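Local coordinates for arginine kinase (Anthopleura japonica, PDB 4RF6), which catalyses the reversible transfer of a phosphate group from ATP to L-arginine, giving N(omega)-phospho-L-arginine and ADP, at residues Lys401-Cys412 and Val426-Phe437; Ala487-Leu495 and Gly617-Ser628. All coordinates share one frame; numbering follows the deposited sequence.

Interaction 1 of 2, residues Lys401-Cys412 and Val426-Phe437; sequences KKTAKGISLYDC and VYAGDEECYTLF
Phe437 wedges against Leu409 and Cys412 in the small helical N-terminal domain of the second phosphagen kinase repeat, where the loop leading into helix 409-418 packs on the short helix 433-436. Followed outward, Phe437 CB carries CG and CD1 to the methyl CD1 of Leu409. On the other side of the ring, Phe437 CD2 is 4.1 Å from Cys412 SG, an oblique sulfur-aromatic contact, 55° off the ring normal. CE1 and CE2 then pass the carbonyls of Lys401 and Ile407, which lie at the ring edge, and the tip, Phe437 CZ, stops 3.3 Å from Leu409 N. Leu409 CB sits over one face, 4.3 Å from the Phe437 ring centroid, a CH-pi contact. Cys412 SG also meets Cys433 SG at 3.5 Å, an apolar contact of two thiols.

The polar end is built around Thr403. Its OG1 lies between backbone N and carbonyl carbon (chi1 76°), from where it donates to the syn lone pair of Asp430 OD2 and accepts from Ile407 N. Asp430 OD1 in turn caps Cys433 N. Beside it, Glu432 reaches out extended, and Ala404 N meets Glu432 OE1 from above the carboxylate plane at 2.9 Å.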
loop_
_atom_site.group_PDB
_atom_site.type_symbol
_atom_site.label_atom_id
_atom_site.label_comp_id
_atom_site.label_asym_id
_atom_site.label_seq_id
_atom_site.Cartn_x
_atom_site.Cartn_y
_atom_site.Cartn_z
ATOM N N LYS A 401 0.921 30.347 0.496
ATOM C CA LYS A 401 2.004 29.960 1.394
ATOM C C LYS A 401 2.035 28.444 1.575
ATOM O O LYS A 401 0.991 27.790 1.592
ATOM C CB LYS A 401 1.832 30.626 2.760
ATOM C CG LYS A 401 1.767 32.144 2.717
ATOM C CD LYS A 401 1.568 32.702 4.116
ATOM C CE LYS A 401 1.926 34.181 4.176
ATOM N NZ LYS A 401 2.142 34.641 5.584
ATOM N N LYS A 402 3.235 27.889 1.710
ATOM C CA LYS A 402 3.391 26.455 1.901
ATOM C C LYS A 402 4.479 26.167 2.923
ATOM O O LYS A 402 5.451 26.924 3.034
ATOM C CB LYS A 402 3.721 25.765 0.579
ATOM C CG LYS A 402 2.569 25.720 -0.413
ATOM C CD LYS A 402 2.955 24.927 -1.653
ATOM C CE LYS A 402 1.740 24.309 -2.322
ATOM N NZ LYS A 402 2.121 23.501 -3.510
ATOM N N THR A 403 4.304 25.081 3.675
ATOM C CA THR A 403 5.285 24.661 4.667
ATOM C C THR A 403 6.490 24.052 3.964
ATOM O O THR A 403 6.431 23.750 2.775
ATOM C CB THR A 403 4.697 23.606 5.640
ATOM O OG1 THR A 403 4.626 22.331 4.986
ATOM C CG2 THR A 403 3.310 24.024 6.112
ATOM N N ALA A 404 7.578 23.863 4.705
ATOM C CA ALA A 404 8.779 23.238 4.159
ATOM C C ALA A 404 8.498 21.836 3.618
ATOM O O ALA A 404 9.186 21.367 2.707
ATOM C CB ALA A 404 9.870 23.183 5.215
ATOM N N LYS A 405 7.501 21.162 4.193
ATOM C CA LYS A 405 7.129 19.818 3.748
ATOM C C LYS A 405 6.089 19.827 2.625
ATOM O O LYS A 405 5.617 18.768 2.195
ATOM C CB LYS A 405 6.650 18.972 4.931
ATOM C CG LYS A 405 7.735 18.730 5.977
ATOM C CD LYS A 405 7.209 17.990 7.198
ATOM C CE LYS A 405 8.305 17.771 8.243
ATOM N NZ LYS A 405 8.762 19.047 8.865
ATOM N N GLY A 406 5.734 21.020 2.154
ATOM C CA GLY A 406 4.860 21.161 0.998
ATOM C C GLY A 406 3.368 21.251 1.292
ATOM O O GLY A 406 2.540 21.117 0.380
ATOM N N ILE A 407 3.017 21.491 2.553
ATOM C CA ILE A 407 1.609 21.542 2.947
ATOM C C ILE A 407 0.995 22.919 2.677
ATOM O O ILE A 407 1.526 23.937 3.125
ATOM C CB ILE A 407 1.414 21.174 4.440
ATOM C CG1 ILE A 407 2.212 19.920 4.802
ATOM C CG2 ILE A 407 -0.069 20.962 4.750
ATOM C CD1 ILE A 407 1.788 18.667 4.018
ATOM N N SER A 408 -0.123 22.951 1.954
ATOM C CA SER A 408 -0.816 24.214 1.707
ATOM C C SER A 408 -1.984 24.402 2.670
ATOM O O SER A 408 -2.364 23.479 3.395
ATOM C CB SER A 408 -1.333 24.284 0.273
ATOM O OG SER A 408 -2.438 23.414 0.100
ATOM N N LEU A 409 -2.548 25.605 2.681
ATOM C CA LEU A 409 -3.766 25.861 3.444
ATOM C C LEU A 409 -4.878 24.940 2.969
ATOM O O LEU A 409 -5.638 24.396 3.775
ATOM C CB LEU A 409 -4.217 27.311 3.279
ATOM C CG LEU A 409 -5.523 27.655 3.994
ATOM C CD1 LEU A 409 -5.306 27.669 5.492
ATOM C CD2 LEU A 409 -6.087 28.993 3.527
ATOM N N TYR A 410 -4.982 24.771 1.653
ATOM C CA TYR A 410 -6.064 23.968 1.102
ATOM C C TYR A 410 -5.913 22.505 1.497
ATOM O O TYR A 410 -6.915 21.820 1.717
ATOM C CB TYR A 410 -6.168 24.111 -0.421
ATOM C CG TYR A 410 -7.606 24.162 -0.899
ATOM C CD1 TYR A 410 -8.464 23.084 -0.696
ATOM C CD2 TYR A 410 -8.103 25.284 -1.542
ATOM C CE1 TYR A 410 -9.782 23.126 -1.120
ATOM C CE2 TYR A 410 -9.418 25.338 -1.976
ATOM C CZ TYR A 410 -10.250 24.259 -1.761
ATOM O OH TYR A 410 -11.557 24.307 -2.190
ATOM N N ASP A 411 -4.671 22.027 1.588
ATOM C CA ASP A 411 -4.417 20.700 2.147
ATOM C C ASP A 411 -5.069 20.591 3.526
ATOM O O ASP A 411 -5.752 19.609 3.830
ATOM C CB ASP A 411 -2.909 20.431 2.281
ATOM C CG ASP A 411 -2.236 20.189 0.946
ATOM O OD1 ASP A 411 -2.928 19.732 0.013
ATOM O OD2 ASP A 411 -1.017 20.449 0.836
ATOM N N CYS A 412 -4.860 21.613 4.351
ATOM C CA CYS A 412 -5.343 21.590 5.733
ATOM C C CYS A 412 -6.861 21.628 5.844
ATOM O O CYS A 412 -7.437 20.999 6.730
ATOM C CB CYS A 412 -4.751 22.756 6.523
ATOM S SG CYS A 412 -2.981 22.602 6.810
ATOM N N VAL A 426 -10.528 21.048 9.864
ATOM C CA VAL A 426 -9.136 21.430 9.631
ATOM C C VAL A 426 -8.158 20.432 10.238
ATOM O O VAL A 426 -8.248 20.083 11.422
ATOM C CB VAL A 426 -8.841 22.843 10.146
ATOM C CG1 VAL A 426 -7.465 23.291 9.689
ATOM C CG2 VAL A 426 -9.878 23.813 9.611
ATOM N N TYR A 427 -7.228 19.968 9.412
ATOM C CA TYR A 427 -6.193 19.060 9.872
ATOM C C TYR A 427 -4.853 19.713 9.586
ATOM O O TYR A 427 -4.724 20.426 8.599
ATOM C CB TYR A 427 -6.298 17.726 9.133
ATOM C CG TYR A 427 -7.506 16.902 9.517
ATOM C CD1 TYR A 427 -8.754 17.136 8.944
ATOM C CD2 TYR A 427 -7.397 15.891 10.451
ATOM C CE1 TYR A 427 -9.864 16.370 9.302
ATOM C CE2 TYR A 427 -8.489 15.124 10.808
ATOM C CZ TYR A 427 -9.714 15.363 10.241
ATOM O OH TYR A 427 -10.788 14.581 10.617
ATOM N N ALA A 428 -3.863 19.492 10.448
ATOM C CA ALA A 428 -2.510 19.989 10.184
ATOM C C ALA A 428 -1.676 18.893 9.521
ATOM O O ALA A 428 -1.657 17.756 9.999
ATOM C CB ALA A 428 -1.850 20.445 11.486
ATOM N N GLY A 429 -0.992 19.222 8.426
ATOM C CA GLY A 429 -0.155 18.249 7.740
ATOM C C GLY A 429 1.208 18.127 8.401
ATOM O O GLY A 429 1.906 17.120 8.242
ATOM N N ASP A 430 1.593 19.163 9.142
ATOM C CA ASP A 430 2.856 19.159 9.874
ATOM C C ASP A 430 2.849 20.223 10.964
ATOM O O ASP A 430 1.914 21.026 11.039
ATOM C CB ASP A 430 4.066 19.323 8.924
ATOM C CG ASP A 430 4.042 20.633 8.122
ATOM O OD1 ASP A 430 3.401 21.618 8.541
ATOM O OD2 ASP A 430 4.697 20.678 7.059
ATOM N N GLU A 431 3.884 20.229 11.804
ATOM C CA GLU A 431 3.998 21.215 12.887
ATOM C C GLU A 431 3.926 22.649 12.374
ATOM O O GLU A 431 3.310 23.516 13.000
ATOM C CB GLU A 431 5.313 21.014 13.656
ATOM C CG GLU A 431 5.697 22.197 14.569
ATOM C CD GLU A 431 6.791 21.834 15.558
ATOM O OE1 GLU A 431 7.257 22.729 16.297
ATOM O OE2 GLU A 431 7.174 20.645 15.601
ATOM N N GLU A 432 4.543 22.892 11.223
ATOM C CA GLU A 432 4.647 24.249 10.682
ATOM C C GLU A 432 3.279 24.862 10.376
ATOM O O GLU A 432 3.094 26.083 10.470
ATOM C CB GLU A 432 5.526 24.262 9.427
ATOM C CG GLU A 432 5.862 25.676 8.944
ATOM C CD GLU A 432 6.846 25.695 7.789
ATOM O OE1 GLU A 432 7.454 24.637 7.512
ATOM O OE2 GLU A 432 7.004 26.772 7.166
ATOM N N CYS A 433 2.318 24.010 10.021
ATOM C CA CYS A 433 0.951 24.455 9.757
ATOM C C CYS A 433 0.362 25.296 10.889
ATOM O O CYS A 433 -0.354 26.270 10.640
ATOM C CB CYS A 433 0.043 23.250 9.513
ATOM S SG CYS A 433 0.303 22.439 7.914
ATOM N N TYR A 434 0.642 24.906 12.131
ATOM C CA TYR A 434 0.084 25.601 13.289
ATOM C C TYR A 434 0.658 27.007 13.431
ATOM O O TYR A 434 0.062 27.860 14.078
ATOM C CB TYR A 434 0.321 24.809 14.580
ATOM C CG TYR A 434 -0.614 23.639 14.760
ATOM C CD1 TYR A 434 -1.937 23.835 15.158
ATOM C CD2 TYR A 434 -0.180 22.341 14.536
ATOM C CE1 TYR A 434 -2.802 22.768 15.322
ATOM C CE2 TYR A 434 -1.039 21.258 14.706
ATOM C CZ TYR A 434 -2.345 21.482 15.093
ATOM O OH TYR A 434 -3.196 20.412 15.252
ATOM N N THR A 435 1.822 27.237 12.830
ATOM C CA THR A 435 2.437 28.563 12.851
ATOM C C THR A 435 2.178 29.321 11.552
ATOM O O THR A 435 1.781 30.486 11.572
ATOM C CB THR A 435 3.941 28.496 13.096
ATOM O OG1 THR A 435 4.195 27.938 14.392
ATOM C CG2 THR A 435 4.543 29.892 13.043
ATOM N N LEU A 436 2.406 28.658 10.424
ATOM C CA LEU A 436 2.256 29.309 9.128
ATOM C C LEU A 436 0.803 29.662 8.846
ATOM O O LEU A 436 0.519 30.713 8.273
ATOM C CB LEU A 436 2.819 28.430 8.007
ATOM C CG LEU A 436 2.792 29.010 6.592
ATOM C CD1 LEU A 436 3.393 30.399 6.581
ATOM C CD2 LEU A 436 3.550 28.111 5.627
ATOM N N PHE A 437 -0.120 28.801 9.264
ATOM C CA PHE A 437 -1.537 29.089 9.068
ATOM C C PHE A 437 -2.223 29.421 10.396
ATOM O O PHE A 437 -3.426 29.222 10.554
ATOM C CB PHE A 437 -2.228 27.924 8.349
ATOM C CG PHE A 437 -1.516 27.482 7.095
ATOM C CD1 PHE A 437 -1.359 28.357 6.029
ATOM C CD2 PHE A 437 -1.003 26.193 6.984
ATOM C CE1 PHE A 437 -0.699 27.959 4.867
ATOM C CE2 PHE A 437 -0.343 25.783 5.835
ATOM C CZ PHE A 437 -0.187 26.669 4.772
HETATM O O HOH W 1 1.406 33.580 8.748
HETATM O O HOH W 2 8.369 27.038 4.865
HETATM O O HOH W 3 6.701 21.118 10.365
HETATM O O HOH W 4 7.336 21.809 7.633
#

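Interaction 2 of 2, residues Ala487-Leu495 and Gly617-Ser628; sequences ARNVKGYAL and GFQHTDAHGYLS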
loop_
_atom_site.group_PDB
_atom_site.type_symbol
_atom_site.label_atom_id
_atom_site.label_comp_id
_atom_site.label_asym_id
_atom_site.label_seq_id
_atom_site.Cartn_x
_atom_site.Cartn_y
_atom_site.Cartn_z
ATOM N N ALA A 487 -2.620 10.335 22.536
ATOM C CA ALA A 487 -2.178 10.393 21.152
ATOM C C ALA A 487 -0.811 11.061 21.143
ATOM O O ALA A 487 -0.600 12.049 21.841
ATOM C CB ALA A 487 -3.155 11.197 20.316
ATOM N N ARG A 488 0.114 10.537 20.347
ATOM C CA ARG A 488 1.430 11.153 20.227
ATOM C C ARG A 488 1.889 11.068 18.778
ATOM O O ARG A 488 1.483 10.160 18.045
ATOM C CB ARG A 488 2.443 10.462 21.145
ATOM C CG ARG A 488 2.218 10.652 22.647
ATOM C CD ARG A 488 2.533 12.087 23.082
ATOM N NE ARG A 488 2.444 12.244 24.535
ATOM C CZ ARG A 488 1.349 12.640 25.179
ATOM N NH1 ARG A 488 0.239 12.931 24.502
ATOM N NH2 ARG A 488 1.363 12.743 26.501
ATOM N N ASN A 489 2.714 12.023 18.357
ATOM C CA ASN A 489 3.358 11.921 17.055
ATOM C C ASN A 489 4.872 12.021 17.203
ATOM O O ASN A 489 5.363 12.704 18.104
ATOM C CB ASN A 489 2.792 12.951 16.079
ATOM C CG ASN A 489 1.350 12.641 15.690
ATOM O OD1 ASN A 489 1.097 11.913 14.729
ATOM N ND2 ASN A 489 0.400 13.166 16.458
ATOM N N VAL A 490 5.602 11.313 16.344
ATOM C CA VAL A 490 7.051 11.176 16.499
ATOM C C VAL A 490 7.808 12.392 15.957
ATOM O O VAL A 490 7.571 12.839 14.829
ATOM C CB VAL A 490 7.565 9.868 15.847
ATOM C CG1 VAL A 490 9.065 9.737 16.023
ATOM C CG2 VAL A 490 6.868 8.658 16.452
ATOM N N LYS A 491 8.710 12.933 16.771
ATOM C CA LYS A 491 9.442 14.141 16.407
ATOM C C LYS A 491 10.305 13.906 15.173
ATOM O O LYS A 491 10.876 12.823 14.998
ATOM C CB LYS A 491 10.306 14.622 17.577
ATOM C CG LYS A 491 10.879 16.020 17.369
ATOM C CD LYS A 491 11.743 16.463 18.540
ATOM C CE LYS A 491 12.321 17.844 18.272
ATOM N NZ LYS A 491 13.152 18.328 19.402
ATOM N N GLY A 492 10.375 14.904 14.299
ATOM C CA GLY A 492 11.232 14.810 13.134
ATOM C C GLY A 492 10.485 14.464 11.861
ATOM O O GLY A 492 11.091 14.353 10.793
ATOM N N TYR A 493 9.170 14.295 11.969
ATOM C CA TYR A 493 8.366 13.924 10.815
ATOM C C TYR A 493 7.212 14.895 10.607
ATOM O O TYR A 493 6.928 15.729 11.461
ATOM C CB TYR A 493 7.836 12.500 10.989
ATOM C CG TYR A 493 8.935 11.476 11.104
ATOM C CD1 TYR A 493 9.525 10.938 9.967
ATOM C CD2 TYR A 493 9.395 11.059 12.347
ATOM C CE1 TYR A 493 10.538 10.012 10.063
ATOM C CE2 TYR A 493 10.402 10.124 12.456
ATOM C CZ TYR A 493 10.970 9.607 11.309
ATOM O OH TYR A 493 11.976 8.680 11.409
ATOM N N ALA A 494 6.546 14.784 9.464
ATOM C CA ALA A 494 5.288 15.494 9.259
ATOM C C ALA A 494 4.279 14.909 10.241
ATOM O O ALA A 494 4.585 13.951 10.969
ATOM C CB ALA A 494 4.804 15.313 7.834
ATOM N N LEU A 495 3.074 15.464 10.277
ATOM C CA LEU A 495 2.016 14.799 11.026
ATOM C C LEU A 495 1.384 13.802 10.064
ATOM O O LEU A 495 1.730 13.786 8.882
ATOM C CB LEU A 495 1.012 15.807 11.583
ATOM C CG LEU A 495 1.603 16.719 12.665
ATOM C CD1 LEU A 495 0.760 17.965 12.893
ATOM C CD2 LEU A 495 1.749 15.949 13.964
ATOM N N GLY A 617 11.457 10.836 20.869
ATOM C CA GLY A 617 10.985 12.212 20.927
ATOM C C GLY A 617 9.595 12.365 20.323
ATOM O O GLY A 617 9.230 11.634 19.392
ATOM N N PHE A 618 8.823 13.316 20.848
ATOM C CA PHE A 618 7.476 13.602 20.349
ATOM C C PHE A 618 7.399 15.010 19.777
ATOM O O PHE A 618 8.195 15.876 20.147
ATOM C CB PHE A 618 6.451 13.476 21.482
ATOM C CG PHE A 618 6.389 12.113 22.095
ATOM C CD1 PHE A 618 6.488 10.974 21.305
ATOM C CD2 PHE A 618 6.237 11.967 23.468
ATOM C CE1 PHE A 618 6.432 9.706 21.880
ATOM C CE2 PHE A 618 6.176 10.710 24.045
ATOM C CZ PHE A 618 6.278 9.576 23.255
ATOM N N GLN A 619 6.441 15.237 18.878
ATOM C CA GLN A 619 6.155 16.579 18.380
ATOM C C GLN A 619 5.396 17.360 19.453
ATOM O O GLN A 619 4.391 16.880 19.996
ATOM C CB GLN A 619 5.348 16.507 17.085
ATOM C CG GLN A 619 6.059 15.709 15.986
ATOM C CD GLN A 619 5.332 15.733 14.657
ATOM O OE1 GLN A 619 4.736 16.744 14.272
ATOM N NE2 GLN A 619 5.388 14.615 13.939
ATOM N N HIS A 620 5.875 18.562 19.754
ATOM C CA HIS A 620 5.432 19.282 20.947
ATOM C C HIS A 620 5.796 20.757 20.800
ATOM O O HIS A 620 6.873 21.080 20.303
ATOM C CB HIS A 620 6.158 18.683 22.160
ATOM C CG HIS A 620 5.728 19.238 23.483
ATOM N ND1 HIS A 620 6.322 20.343 24.058
ATOM C CD2 HIS A 620 4.794 18.812 24.368
ATOM C CE1 HIS A 620 5.758 20.586 25.229
ATOM N NE2 HIS A 620 4.829 19.669 25.442
ATOM N N THR A 621 4.894 21.651 21.197
ATOM C CA THR A 621 5.238 23.071 21.331
ATOM C C THR A 621 4.767 23.575 22.687
ATOM O O THR A 621 3.940 22.927 23.334
ATOM C CB THR A 621 4.613 23.953 20.224
ATOM O OG1 THR A 621 3.192 24.015 20.397
ATOM C CG2 THR A 621 4.946 23.411 18.842
ATOM N N ASP A 622 5.273 24.728 23.116
ATOM C CA ASP A 622 4.821 25.308 24.378
ATOM C C ASP A 622 3.353 25.722 24.306
ATOM O O ASP A 622 2.616 25.587 25.274
ATOM C CB ASP A 622 5.676 26.519 24.774
ATOM C CG ASP A 622 7.094 26.142 25.161
ATOM O OD1 ASP A 622 7.346 24.948 25.434
ATOM O OD2 ASP A 622 7.954 27.054 25.192
ATOM N N ALA A 623 2.931 26.230 23.154
ATOM C CA ALA A 623 1.565 26.739 23.010
ATOM C C ALA A 623 0.511 25.642 22.797
ATOM O O ALA A 623 -0.624 25.776 23.264
ATOM C CB ALA A 623 1.496 27.749 21.890
ATOM N N HIS A 624 0.877 24.577 22.079
ATOM C CA HIS A 624 -0.080 23.526 21.710
ATOM C C HIS A 624 0.078 22.203 22.464
ATOM O O HIS A 624 -0.745 21.288 22.306
ATOM C CB HIS A 624 0.009 23.218 20.208
ATOM C CG HIS A 624 -0.105 24.422 19.324
ATOM N ND1 HIS A 624 0.980 25.207 18.994
ATOM C CD2 HIS A 624 -1.171 24.958 18.683
ATOM C CE1 HIS A 624 0.584 26.182 18.193
ATOM N NE2 HIS A 624 -0.714 26.053 17.987
ATOM N N GLY A 625 1.132 22.073 23.262
ATOM C CA GLY A 625 1.424 20.792 23.882
ATOM C C GLY A 625 1.797 19.780 22.814
ATOM O O GLY A 625 2.400 20.145 21.801
ATOM N N TYR A 626 1.445 18.513 23.011
ATOM C CA TYR A 626 1.755 17.515 21.987
ATOM C C TYR A 626 0.933 17.743 20.729
ATOM O O TYR A 626 -0.284 17.958 20.789
ATOM C CB TYR A 626 1.598 16.087 22.519
ATOM C CG TYR A 626 2.601 15.792 23.612
ATOM C CD1 TYR A 626 3.931 15.523 23.306
ATOM C CD2 TYR A 626 2.225 15.814 24.946
ATOM C CE1 TYR A 626 4.855 15.274 24.302
ATOM C CE2 TYR A 626 3.131 15.562 25.942
ATOM C CZ TYR A 626 4.445 15.296 25.616
ATOM O OH TYR A 626 5.358 15.048 26.622
ATOM N N LEU A 627 1.614 17.717 19.590
ATOM C CA LEU A 627 0.987 18.031 18.313
ATOM C C LEU A 627 0.288 16.835 17.700
ATOM O O LEU A 627 0.718 15.686 17.853
ATOM C CB LEU A 627 2.017 18.579 17.330
ATOM C CG LEU A 627 2.657 19.889 17.768
ATOM C CD1 LEU A 627 3.659 20.351 16.735
ATOM C CD2 LEU A 627 1.589 20.945 17.958
ATOM N N SER A 628 -0.798 17.120 16.994
ATOM C CA SER A 628 -1.577 16.088 16.332
ATOM C C SER A 628 -2.078 16.689 15.042
ATOM O O SER A 628 -2.201 17.912 14.942
ATOM C CB SER A 628 -2.764 15.683 17.206
ATOM O OG SER A 628 -3.579 14.736 16.542
HETATM O O HOH W 5 -0.644 14.540 20.137
HETATM O O HOH W 6 2.934 14.527 19.711
HETATM O O HOH W 7 5.291 17.831 11.920
#
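Arg488 lays its guanidinium flat on the ring of Tyr626, with centres 3.7 Å apart and planes at 9°, a stacked cation-pi pair on strand 479-488, an inner strand of the catalytic domain's antiparallel sheet, between 587-594 and 638-645. The side chain turns at chi2 (-71°), and CD fits between two aromatics: Arg488 CD lies 3.7 Å from Phe618 CD2 over the face of that ring and also rests over Tyr626. Because the Phe618 ring stands 73° from the guanidinium plane, it meets the aliphatic part of Arg488 with its face and the guanidinium near the latter's edge. The charged end is fixed by Ala487 O, Thr636 O and a salt bridge to Glu696.

Gln619 fills the other tight region. Its backbone N donates to Asn489 O, while Gln619 NE2 bonds Val490 O at 3.0 Å and Ala494 O at 3.1 Å, the second lying in the amide plane. One side-chain amide thereby links the first residue of the type II turn Val490-Tyr493 to the residue that follows it. Asn489 ND2 reaches Leu627 O in the carbonyl plane, on a lone pair, and has a further partner in Asp585. A water bridges the buried carbonyls of Ala487 and Leu627.

Towards solvent the contact thins. Exposed Lys491 runs extended past Phe618 O, Lys491 CB 3.6 Å from that oxygen and its end leading away; Lys491 N still bonds Gly617 O at 3.0 Å. On this looser side another water joins Tyr493 O to Gln619 OE1.

Gln619 NE2 bonds the carbonyls of Val490 and Ala494, the latter shared with Gln586, and Arg488 has Glu696 and an aromatic face; the junction's polar groups are thus met partly by protein atoms and partly by bridging waters, the positive charge probably stabilised by both carboxylate and ring.

How the interactions relate
Both contacts are largely buried and belong to the second repeat, but interaction 1 lies in its helical N-terminal domain and interaction 2 where an inner strand of the catalytic domain's sheet runs into a loop. Their centres are 14 Å apart and they touch: Tyr434 OH lies 2.7 Å from Ser628 O, Gly429 O lies 2.9 Å from Leu495 N, both probable hydrogen bonds, and Glu431 packs on Leu627. Segments 426-437 and 487-495/617-628 therefore form part of the interface between the two domains. Interaction 1 combines an apolar sulfur and aromatic core with carboxylate bonds and a watered rim, whereas interaction 2 relies on amide-to-carbonyl bonds and a stacked arginine.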